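Local coordinates for uncharacterized protein (Staphylococcus aureus subsp. aureus Mu50, PDB 4EBG) that is of unknown function but appears to be a secreted member of the DUF4467 family, built on a cystatin-like fold of the NTF2 clan, at residues Y2-I6 against A89-D93; H39-G44 against M84-D90; K45-I51 against Y61-I67. All blocks are in the same frame, centred on the assembly; numbering follows the deposited sequence.

Interaction 1: residues Y2-I6 against A89-D93; sequences YQKDI and ADYED
Tyr2 and Tyr91 lie against each other through carbon: CD2 of the Tyr2 ring comes 3.7 Å from CB of Tyr91, and the two side chains run alongside each other, pointing opposite ways. Beyond that point the phenol of Tyr2 reaches Asp90, where its OH lies 3.2 Å from Asp90 CB and the aspartate side chain comes across it. Ring and carboxylate planes are 34° apart there, and Tyr2 OH to Asp90 OD2 is a long 3.9 Å. The Tyr91 ring receives its second neighbour from the helix, Ile6 CD1 standing 3.5 Å from Tyr91 CE1. With CG anti to the backbone N (chi1 170°), Tyr91 swings its ring toward helix 3-23. Tyr2, just before that helix, and Ile6 in its first turn are tied by Ile6 N donating to Tyr2 O (2.9 Å).

The hydroxyl of Tyr2 is held from outside, hydrogen-bonded to Asp43 OD1, and Asp43 also meets Asp90. Gln33 packs against both Ile6 and Tyr91. Strand 91-94 pairs with strand 37-41, whose Val40 also meets both tyrosines.

No hydrogen bond crosses between 2-6 and 89-93. The start of the helix is therefore joined to this edge strand by van der Waals contact of Tyr2 and Ile6 with Tyr91 and the CB of Asp90, with polar support coming indirectly through Asp43.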
loop_
_atom_site.group_PDB
_atom_site.type_symbol
_atom_site.label_atom_id
_atom_site.label_comp_id
_atom_site.label_asym_id
_atom_site.label_seq_id
_atom_site.Cartn_x
_atom_site.Cartn_y
_atom_site.Cartn_z
ATOM N N TYR B 2 17.273 -17.815 -12.944
ATOM C CA TYR B 2 16.758 -16.623 -12.290
ATOM C C TYR B 2 15.585 -16.874 -11.360
ATOM O O TYR B 2 15.106 -15.928 -10.735
ATOM C CB TYR B 2 16.312 -15.646 -13.345
ATOM C CG TYR B 2 17.363 -15.280 -14.345
ATOM C CD1 TYR B 2 18.566 -14.710 -13.962
ATOM C CD2 TYR B 2 17.156 -15.526 -15.698
ATOM C CE1 TYR B 2 19.536 -14.366 -14.922
ATOM C CE2 TYR B 2 18.099 -15.182 -16.643
ATOM C CZ TYR B 2 19.293 -14.652 -16.254
ATOM O OH TYR B 2 20.246 -14.306 -17.189
ATOM N N GLN B 3 15.067 -18.102 -11.285
ATOM C CA GLN B 3 13.809 -18.328 -10.576
ATOM C C GLN B 3 13.851 -17.984 -9.081
ATOM O O GLN B 3 12.906 -17.456 -8.536
ATOM C CB GLN B 3 13.243 -19.705 -10.857
ATOM C CG GLN B 3 11.839 -19.924 -10.235
ATOM C CD GLN B 3 10.801 -19.016 -10.833
ATOM O OE1 GLN B 3 10.736 -18.835 -12.059
ATOM N NE2 GLN B 3 10.011 -18.380 -9.982
ATOM N N LYS B 4 14.963 -18.233 -8.418
ATOM C CA LYS B 4 15.106 -17.890 -6.988
ATOM C C LYS B 4 14.874 -16.386 -6.792
ATOM O O LYS B 4 14.187 -15.952 -5.867
ATOM C CB LYS B 4 16.492 -18.298 -6.455
ATOM C CG LYS B 4 16.822 -17.786 -5.032
ATOM C CD LYS B 4 18.074 -18.421 -4.453
ATOM C CE LYS B 4 18.735 -17.500 -3.433
ATOM N NZ LYS B 4 19.760 -18.196 -2.583
ATOM N N ASP B 5 15.454 -15.583 -7.672
ATOM C CA ASP B 5 15.305 -14.149 -7.578
ATOM C C ASP B 5 13.950 -13.661 -8.025
ATOM O O ASP B 5 13.413 -12.729 -7.450
ATOM C CB ASP B 5 16.460 -13.432 -8.259
ATOM C CG ASP B 5 17.769 -13.516 -7.425
ATOM O OD1 ASP B 5 17.755 -13.940 -6.232
ATOM O OD2 ASP B 5 18.814 -13.173 -7.974
ATOM N N ILE B 6 13.377 -14.285 -9.036
ATOM C CA ILE B 6 12.002 -13.967 -9.398
ATOM C C ILE B 6 11.065 -14.263 -8.206
ATOM O O ILE B 6 10.147 -13.475 -7.946
ATOM C CB ILE B 6 11.576 -14.739 -10.661
ATOM C CG1 ILE B 6 12.409 -14.281 -11.885
ATOM C CG2 ILE B 6 10.124 -14.604 -10.932
ATOM C CD1 ILE B 6 12.320 -15.275 -13.063
ATOM N N ALA B 89 16.024 -8.702 -22.938
ATOM C CA ALA B 89 15.798 -9.562 -21.798
ATOM C C ALA B 89 16.640 -10.814 -21.899
ATOM O O ALA B 89 16.875 -11.360 -22.974
ATOM C CB ALA B 89 14.340 -9.905 -21.649
ATOM N N ASP B 90 17.039 -11.268 -20.724
ATOM C CA ASP B 90 17.647 -12.578 -20.569
ATOM C C ASP B 90 16.656 -13.726 -20.319
ATOM O O ASP B 90 16.995 -14.891 -20.398
ATOM C CB ASP B 90 18.583 -12.582 -19.356
ATOM C CG ASP B 90 19.609 -11.520 -19.420
ATOM O OD1 ASP B 90 20.386 -11.507 -20.401
ATOM O OD2 ASP B 90 19.622 -10.684 -18.507
ATOM N N TYR B 91 15.424 -13.355 -20.016
ATOM C CA TYR B 91 14.382 -14.290 -19.622
ATOM C C TYR B 91 13.072 -13.579 -19.796
ATOM O O TYR B 91 12.930 -12.384 -19.441
ATOM C CB TYR B 91 14.536 -14.710 -18.160
ATOM C CG TYR B 91 13.397 -15.478 -17.563
ATOM C CD1 TYR B 91 12.293 -14.813 -17.007
ATOM C CD2 TYR B 91 13.367 -16.852 -17.555
ATOM C CE1 TYR B 91 11.261 -15.514 -16.391
ATOM C CE2 TYR B 91 12.323 -17.558 -16.926
ATOM C CZ TYR B 91 11.275 -16.868 -16.377
ATOM O OH TYR B 91 10.264 -17.531 -15.764
ATOM N N GLU B 92 12.067 -14.306 -20.280
ATOM C CA GLU B 92 10.686 -13.815 -20.429
ATOM C C GLU B 92 9.736 -14.928 -19.991
ATOM O O GLU B 92 9.878 -16.087 -20.430
ATOM C CB GLU B 92 10.386 -13.437 -21.896
ATOM C CG GLU B 92 8.916 -13.089 -22.202
ATOM C CD GLU B 92 8.718 -12.579 -23.615
ATOM O OE1 GLU B 92 8.776 -13.377 -24.571
ATOM O OE2 GLU B 92 8.434 -11.372 -23.781
ATOM N N ASP B 93 8.716 -14.571 -19.208
ATOM C CA ASP B 93 7.608 -15.436 -18.856
ATOM C C ASP B 93 6.358 -14.576 -19.039
ATOM O O ASP B 93 6.008 -13.807 -18.159
ATOM C CB ASP B 93 7.779 -15.962 -17.416
ATOM C CG ASP B 93 6.723 -16.939 -16.984
ATOM O OD1 ASP B 93 5.821 -17.215 -17.779
ATOM O OD2 ASP B 93 6.819 -17.431 -15.820
#

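Interaction 2: residues H39-G44 against M84-D90; sequences HVYKDG and MKDHKAD
Tyr41 lays its ring against Met84, His87 and Ala89, on the connection from helix 80-86 to the edge strand 91-94 of the antiparallel sheet in this cystatin-like fold. Although Tyr41 sets out from its backbone away from 84-90, CG lies anti to the carbonyl carbon (chi1 -56°) and the ring returns across the connection. His87 O sits at the ring edge, near its plane, 3.5 Å from Tyr41 CE1, and the side chain of His87 runs perpendicular to Tyr41. Ala89 CB approaches the same Tyr41 CE1 at 3.6 Å. At the far end, Met84, a selenomethionine, brings CG to 3.3 Å from Tyr41 OH. A water in the ring plane bridges that hydroxyl to Met84 O, while Tyr83 meets the Tyr41 ring edge-to-face.

His39 stands nearby in a different relation. Met84 crosses it at about a right angle, and Met84 SE lies 4.7 Å from the His39 ring centroid, 39° off the ring normal, a Met-aromatic approach made here by selenium, oblique to the ring. Ala89 CB is at the edge of the imidazole, whose NE2 is hydrogen-bonded to Glu92 OE2. Lys42 runs out extended and its CE passes obliquely beside the His87 ring, which is stacked on Tyr83 and bonded through ND1 to Tyr83 O.

The backbones meet where Asp90 N donates to Val40 O (2.7 Å), and a second water joins Lys42 N to Lys88 O. The Asp90 carboxylate reaches over the turn that follows strand 37-41: Asp43 N donates to Asp90 OD2 at 2.8 Å, arriving from above the carboxylate plane, 36° out of it.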
loop_
_atom_site.group_PDB
_atom_site.type_symbol
_atom_site.label_atom_id
_atom_site.label_comp_id
_atom_site.label_asym_id
_atom_site.label_seq_id
_atom_site.Cartn_x
_atom_site.Cartn_y
_atom_site.Cartn_z
ATOM N N HIS B 39 10.101 -10.242 -16.895
ATOM C CA HIS B 39 11.288 -10.124 -17.709
ATOM C C HIS B 39 12.497 -9.862 -16.833
ATOM O O HIS B 39 12.427 -9.054 -15.897
ATOM C CB HIS B 39 11.180 -9.003 -18.734
ATOM C CG HIS B 39 10.180 -9.273 -19.817
ATOM N ND1 HIS B 39 8.838 -9.045 -19.659
ATOM C CD2 HIS B 39 10.334 -9.774 -21.072
ATOM C CE1 HIS B 39 8.202 -9.381 -20.773
ATOM N NE2 HIS B 39 9.089 -9.789 -21.658
ATOM N N VAL B 40 13.618 -10.528 -17.106
ATOM C CA VAL B 40 14.874 -10.334 -16.405
ATOM C C VAL B 40 15.878 -9.677 -17.344
ATOM O O VAL B 40 15.977 -10.053 -18.534
ATOM C CB VAL B 40 15.451 -11.672 -15.884
ATOM C CG1 VAL B 40 16.794 -11.487 -15.202
ATOM C CG2 VAL B 40 14.441 -12.377 -14.999
ATOM N N TYR B 41 16.637 -8.718 -16.802
ATOM C CA TYR B 41 17.634 -7.968 -17.527
ATOM C C TYR B 41 18.934 -7.983 -16.774
ATOM O O TYR B 41 18.983 -8.191 -15.570
ATOM C CB TYR B 41 17.183 -6.520 -17.767
ATOM C CG TYR B 41 15.878 -6.441 -18.463
ATOM C CD1 TYR B 41 15.828 -6.450 -19.865
ATOM C CD2 TYR B 41 14.658 -6.406 -17.770
ATOM C CE1 TYR B 41 14.580 -6.428 -20.565
ATOM C CE2 TYR B 41 13.469 -6.372 -18.466
ATOM C CZ TYR B 41 13.420 -6.426 -19.850
ATOM O OH TYR B 41 12.203 -6.431 -20.488
ATOM N N LYS B 42 19.974 -7.625 -17.509
ATOM C CA LYS B 42 21.321 -7.413 -16.956
ATOM C C LYS B 42 21.736 -8.569 -16.066
ATOM O O LYS B 42 22.251 -8.406 -14.977
ATOM C CB LYS B 42 21.434 -6.002 -16.331
ATOM C CG LYS B 42 21.440 -4.889 -17.444
ATOM C CD LYS B 42 21.742 -3.505 -16.967
ATOM C CE LYS B 42 21.499 -2.466 -18.034
ATOM N NZ LYS B 42 21.930 -1.098 -17.560
ATOM N N ASP B 43 21.459 -9.772 -16.593
ATOM C CA ASP B 43 21.797 -11.060 -15.996
ATOM C C ASP B 43 21.337 -11.171 -14.562
ATOM O O ASP B 43 21.994 -11.791 -13.732
ATOM C CB ASP B 43 23.291 -11.375 -16.154
ATOM C CG ASP B 43 23.613 -12.873 -16.021
ATOM O OD1 ASP B 43 22.761 -13.797 -16.185
ATOM O OD2 ASP B 43 24.782 -13.151 -15.766
ATOM N N GLY B 44 20.143 -10.637 -14.305
ATOM C CA GLY B 44 19.500 -10.765 -13.023
ATOM C C GLY B 44 19.508 -9.516 -12.162
ATOM O O GLY B 44 18.905 -9.539 -11.101
HETATM N N MSE B 84 11.842 -1.924 -20.470
HETATM C CA MSE B 84 11.623 -3.106 -21.339
HETATM C C MSE B 84 11.857 -2.788 -22.805
HETATM O O MSE B 84 12.333 -3.592 -23.567
HETATM C CB MSE B 84 10.217 -3.651 -21.145
HETATM C CG MSE B 84 9.939 -4.205 -19.759
HETATM SE SE MSE B 84 8.170 -4.971 -19.582
HETATM C CE MSE B 84 7.215 -3.413 -19.595
ATOM N N LYS B 85 11.491 -1.591 -23.193
ATOM C CA LYS B 85 11.679 -1.112 -24.572
ATOM C C LYS B 85 13.135 -1.062 -24.975
ATOM O O LYS B 85 13.527 -1.340 -26.097
ATOM C CB LYS B 85 11.001 0.289 -24.709
ATOM C CG LYS B 85 11.264 0.929 -26.048
ATOM C CD LYS B 85 10.484 2.215 -26.194
ATOM C CE LYS B 85 10.855 3.296 -25.239
ATOM N NZ LYS B 85 12.195 3.883 -25.494
ATOM N N ASP B 86 13.917 -0.622 -24.009
ATOM C CA ASP B 86 15.295 -0.200 -24.245
ATOM C C ASP B 86 16.321 -1.281 -24.050
ATOM O O ASP B 86 17.483 -1.059 -24.389
ATOM C CB ASP B 86 15.649 0.986 -23.354
ATOM C CG ASP B 86 15.000 2.261 -23.770
ATOM O OD1 ASP B 86 14.272 2.282 -24.789
ATOM O OD2 ASP B 86 15.203 3.272 -23.045
ATOM N N HIS B 87 15.940 -2.448 -23.496
ATOM C CA HIS B 87 16.920 -3.500 -23.156
ATOM C C HIS B 87 16.469 -4.860 -23.680
ATOM O O HIS B 87 15.264 -5.106 -23.763
ATOM C CB HIS B 87 17.095 -3.594 -21.634
ATOM C CG HIS B 87 17.587 -2.337 -20.976
ATOM N ND1 HIS B 87 16.734 -1.339 -20.584
ATOM C CD2 HIS B 87 18.828 -1.906 -20.683
ATOM C CE1 HIS B 87 17.427 -0.349 -20.070
ATOM N NE2 HIS B 87 18.694 -0.678 -20.104
ATOM N N LYS B 88 17.436 -5.735 -23.907
ATOM C CA LYS B 88 17.205 -7.084 -24.334
ATOM C C LYS B 88 17.130 -7.983 -23.096
ATOM O O LYS B 88 18.034 -8.043 -22.296
ATOM C CB LYS B 88 18.321 -7.583 -25.269
ATOM C CG LYS B 88 18.079 -8.997 -25.807
ATOM C CD LYS B 88 19.076 -9.381 -26.902
ATOM C CE LYS B 88 20.347 -9.941 -26.310
ATOM N NZ LYS B 88 21.495 -9.967 -27.251
ATOM N N ALA B 89 16.024 -8.702 -22.938
ATOM C CA ALA B 89 15.798 -9.562 -21.798
ATOM C C ALA B 89 16.640 -10.814 -21.899
ATOM O O ALA B 89 16.875 -11.360 -22.974
ATOM C CB ALA B 89 14.340 -9.905 -21.649
ATOM N N ASP B 90 17.039 -11.268 -20.724
ATOM C CA ASP B 90 17.647 -12.578 -20.569
ATOM C C ASP B 90 16.656 -13.726 -20.319
ATOM O O ASP B 90 16.995 -14.891 -20.398
ATOM C CB ASP B 90 18.583 -12.582 -19.356
ATOM C CG ASP B 90 19.609 -11.520 -19.420
ATOM O OD1 ASP B 90 20.386 -11.507 -20.401
ATOM O OD2 ASP B 90 19.622 -10.684 -18.507
HETATM O O HOH W 1 12.391 -6.323 -23.120
HETATM O O HOH W 2 19.679 -7.045 -20.354
#

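Interaction 3: residues K45-I51 against Y61-I67; sequences KVIVIGI and YYFAYEI
Strands 46-51 and 61-67 run antiparallel, their axes 4.6 Å apart at closest and 159° between directions, with seven backbone hydrogen bonds joining 45-51 to 61-67 through the pairs Ile47-Tyr65, Ile49-Phe63 and Ile51-Tyr61 and the bond from Ile67 N to Lys45 O. Lys45 and Val46 together face Tyr41 of the neighbouring strand 37-41, a classic beta bulge.

On the face carrying Val48 and Tyr62, Gly50 CA lies over the Tyr62 ring, 3.6 Å from its centroid and 20° off the normal, a CH-pi contact. Val48 CG1 meets the edge of that ring at Tyr62 CD2 (4.1 Å), and Val48 CG2 reaches Ala64 CB. Pro80 of helix 80-86 covers Val48 and Tyr62.

On the face of Ile47, Ile49, Ile51, Phe63 and Tyr65 the isoleucines pack diagonally, Ile49 and Ile51 on rings and Ile47 on Ile67. Ile49 places CG1 between backbone N and carbonyl carbon (chi1 65°), which carries its CD1 to 4.0 Å from Tyr65 CE1; Ile51 CD1 likewise comes 3.9 Å from Phe63 CE2. Gln13 OE1 is bonded to the Tyr65 hydroxyl, and Lys22 of the second subunit packs on Phe63.

The hydrogen-bonded pairs satisfy their backbone within the hairpin, and residues between them, such as Val48 and Glu66, bond to neighbouring strands; the apolar side chains meet helix 3-23 on one face and helix 80-86 on the other.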
loop_
_atom_site.group_PDB
_atom_site.type_symbol
_atom_site.label_atom_id
_atom_site.label_comp_id
_atom_site.label_asym_id
_atom_site.label_seq_id
_atom_site.Cartn_x
_atom_site.Cartn_y
_atom_site.Cartn_z
ATOM N N LYS B 45 20.128 -8.434 -12.600
ATOM C CA LYS B 45 20.261 -7.257 -11.768
ATOM C C LYS B 45 18.937 -6.481 -11.724
ATOM O O LYS B 45 18.650 -5.831 -10.732
ATOM C CB LYS B 45 21.389 -6.335 -12.245
ATOM C CG LYS B 45 22.764 -6.844 -11.955
ATOM C CD LYS B 45 23.791 -5.733 -12.037
ATOM C CE LYS B 45 23.909 -5.156 -13.419
ATOM N NZ LYS B 45 25.318 -4.712 -13.696
ATOM N N VAL B 46 18.172 -6.532 -12.814
ATOM C CA VAL B 46 16.869 -5.826 -12.896
ATOM C C VAL B 46 15.789 -6.817 -13.347
ATOM O O VAL B 46 15.970 -7.542 -14.331
ATOM C CB VAL B 46 16.908 -4.590 -13.879
ATOM C CG1 VAL B 46 15.530 -3.935 -14.038
ATOM C CG2 VAL B 46 18.016 -3.613 -13.403
ATOM N N ILE B 47 14.672 -6.866 -12.634
ATOM C CA ILE B 47 13.548 -7.697 -12.975
ATOM C C ILE B 47 12.313 -6.820 -13.041
ATOM O O ILE B 47 12.040 -6.071 -12.127
ATOM C CB ILE B 47 13.392 -8.852 -11.939
ATOM C CG1 ILE B 47 14.681 -9.682 -11.888
ATOM C CG2 ILE B 47 12.175 -9.709 -12.256
ATOM C CD1 ILE B 47 14.615 -10.876 -10.879
ATOM N N VAL B 48 11.570 -6.890 -14.151
ATOM C CA VAL B 48 10.369 -6.115 -14.382
ATOM C C VAL B 48 9.220 -7.071 -14.421
ATOM O O VAL B 48 9.236 -8.050 -15.180
ATOM C CB VAL B 48 10.469 -5.281 -15.677
ATOM C CG1 VAL B 48 9.156 -4.514 -15.845
ATOM C CG2 VAL B 48 11.630 -4.322 -15.678
ATOM N N ILE B 49 8.181 -6.788 -13.618
ATOM C CA ILE B 49 6.985 -7.567 -13.590
ATOM C C ILE B 49 5.794 -6.723 -13.972
ATOM O O ILE B 49 5.746 -5.547 -13.672
ATOM C CB ILE B 49 6.753 -8.308 -12.247
ATOM C CG1 ILE B 49 6.520 -7.325 -11.114
ATOM C CG2 ILE B 49 7.931 -9.271 -11.998
ATOM C CD1 ILE B 49 6.177 -8.036 -9.771
ATOM N N GLY B 50 4.823 -7.357 -14.603
ATOM C CA GLY B 50 3.548 -6.775 -14.930
ATOM C C GLY B 50 2.479 -7.642 -14.278
ATOM O O GLY B 50 2.390 -8.826 -14.545
ATOM N N ILE B 51 1.616 -7.017 -13.466
ATOM C CA ILE B 51 0.725 -7.761 -12.626
ATOM C C ILE B 51 -0.664 -7.140 -12.624
ATOM O O ILE B 51 -0.842 -5.955 -12.907
ATOM C CB ILE B 51 1.263 -7.817 -11.159
ATOM C CG1 ILE B 51 1.233 -6.460 -10.471
ATOM C CG2 ILE B 51 2.621 -8.462 -11.087
ATOM C CD1 ILE B 51 1.423 -6.453 -9.006
ATOM N N TYR B 61 -0.183 -3.670 -14.470
ATOM C CA TYR B 61 0.631 -2.598 -13.932
ATOM C C TYR B 61 2.044 -3.125 -13.767
ATOM O O TYR B 61 2.239 -4.220 -13.231
ATOM C CB TYR B 61 0.070 -2.109 -12.602
ATOM C CG TYR B 61 -1.252 -1.440 -12.768
ATOM C CD1 TYR B 61 -2.436 -2.158 -12.916
ATOM C CD2 TYR B 61 -1.328 -0.079 -12.773
ATOM C CE1 TYR B 61 -3.658 -1.549 -13.079
ATOM C CE2 TYR B 61 -2.579 0.563 -12.918
ATOM C CZ TYR B 61 -3.719 -0.208 -13.074
ATOM O OH TYR B 61 -4.948 0.394 -13.210
ATOM N N TYR B 62 3.045 -2.344 -14.204
ATOM C CA TYR B 62 4.427 -2.790 -14.242
ATOM C C TYR B 62 5.246 -2.142 -13.130
ATOM O O TYR B 62 5.046 -0.956 -12.787
ATOM C CB TYR B 62 5.017 -2.507 -15.625
ATOM C CG TYR B 62 4.491 -3.497 -16.667
ATOM C CD1 TYR B 62 3.289 -3.303 -17.298
ATOM C CD2 TYR B 62 5.234 -4.621 -17.006
ATOM C CE1 TYR B 62 2.814 -4.225 -18.241
ATOM C CE2 TYR B 62 4.799 -5.513 -17.930
ATOM C CZ TYR B 62 3.566 -5.317 -18.547
ATOM O OH TYR B 62 3.111 -6.277 -19.452
ATOM N N PHE B 63 6.215 -2.883 -12.631
ATOM C CA PHE B 63 7.119 -2.482 -11.575
ATOM C C PHE B 63 8.505 -3.027 -11.846
ATOM O O PHE B 63 8.642 -4.175 -12.299
ATOM C CB PHE B 63 6.667 -3.036 -10.227
ATOM C CG PHE B 63 5.308 -2.566 -9.823
ATOM C CD1 PHE B 63 5.112 -1.280 -9.280
ATOM C CD2 PHE B 63 4.216 -3.378 -10.006
ATOM C CE1 PHE B 63 3.858 -0.847 -8.944
ATOM C CE2 PHE B 63 2.975 -2.931 -9.687
ATOM C CZ PHE B 63 2.792 -1.692 -9.101
ATOM N N ALA B 64 9.517 -2.184 -11.664
ATOM C CA ALA B 64 10.886 -2.595 -11.786
ATOM C C ALA B 64 11.510 -2.849 -10.423
ATOM O O ALA B 64 11.372 -2.021 -9.510
ATOM C CB ALA B 64 11.713 -1.537 -12.541
ATOM N N TYR B 65 12.215 -3.966 -10.291
ATOM C CA TYR B 65 12.944 -4.321 -9.097
ATOM C C TYR B 65 14.415 -4.423 -9.437
ATOM O O TYR B 65 14.800 -4.872 -10.542
ATOM C CB TYR B 65 12.470 -5.694 -8.547
ATOM C CG TYR B 65 11.126 -5.663 -7.894
ATOM C CD1 TYR B 65 9.976 -5.573 -8.623
ATOM C CD2 TYR B 65 11.013 -5.728 -6.534
ATOM C CE1 TYR B 65 8.745 -5.522 -8.010
ATOM C CE2 TYR B 65 9.773 -5.701 -5.906
ATOM C CZ TYR B 65 8.665 -5.602 -6.635
ATOM O OH TYR B 65 7.455 -5.569 -5.966
ATOM N N GLU B 66 15.219 -4.118 -8.437
ATOM C CA GLU B 66 16.649 -4.443 -8.511
ATOM C C GLU B 66 16.934 -5.535 -7.512
ATOM O O GLU B 66 16.318 -5.589 -6.433
ATOM C CB GLU B 66 17.481 -3.227 -8.156
ATOM C CG GLU B 66 17.378 -2.155 -9.174
ATOM C CD GLU B 66 18.325 -1.038 -8.914
ATOM O OE1 GLU B 66 19.515 -1.166 -9.283
ATOM O OE2 GLU B 66 17.858 -0.054 -8.320
ATOM N N ILE B 67 17.862 -6.412 -7.868
ATOM C CA ILE B 67 18.314 -7.435 -6.962
ATOM C C ILE B 67 19.661 -6.919 -6.477
ATOM O O ILE B 67 20.605 -6.780 -7.260
ATOM C CB ILE B 67 18.504 -8.791 -7.632
ATOM C CG1 ILE B 67 17.197 -9.291 -8.268
ATOM C CG2 ILE B 67 18.948 -9.773 -6.627
ATOM C CD1 ILE B 67 15.959 -9.403 -7.320
HETATM O O HOH W 3 20.371 -3.652 -10.432
#

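All three contacts reach one five-stranded antiparallel sheet, their centres 9 to 10 Å apart. Along the chain the hairpin of interaction 3 lies between the two halves of interaction 2; interaction 1 begins earlier, at 2-6, and its 89-93 overlaps the end of 84-90. The shared residues, Ala89 and Asp90, link helix 80-86 to edge strand 91-94, whereas interaction 3 sits near the centre of the chain. Strand 37-41 connects them: Asp90 and Tyr91 bond to Val40 on one side, and probable hydrogen bonds Tyr41 N to Val46 O and Val48 N to His39 O join 46-52 on the other. The contacts thus bring the N-terminal helix and the late strand 91-94 onto the same sheet as the central hairpin.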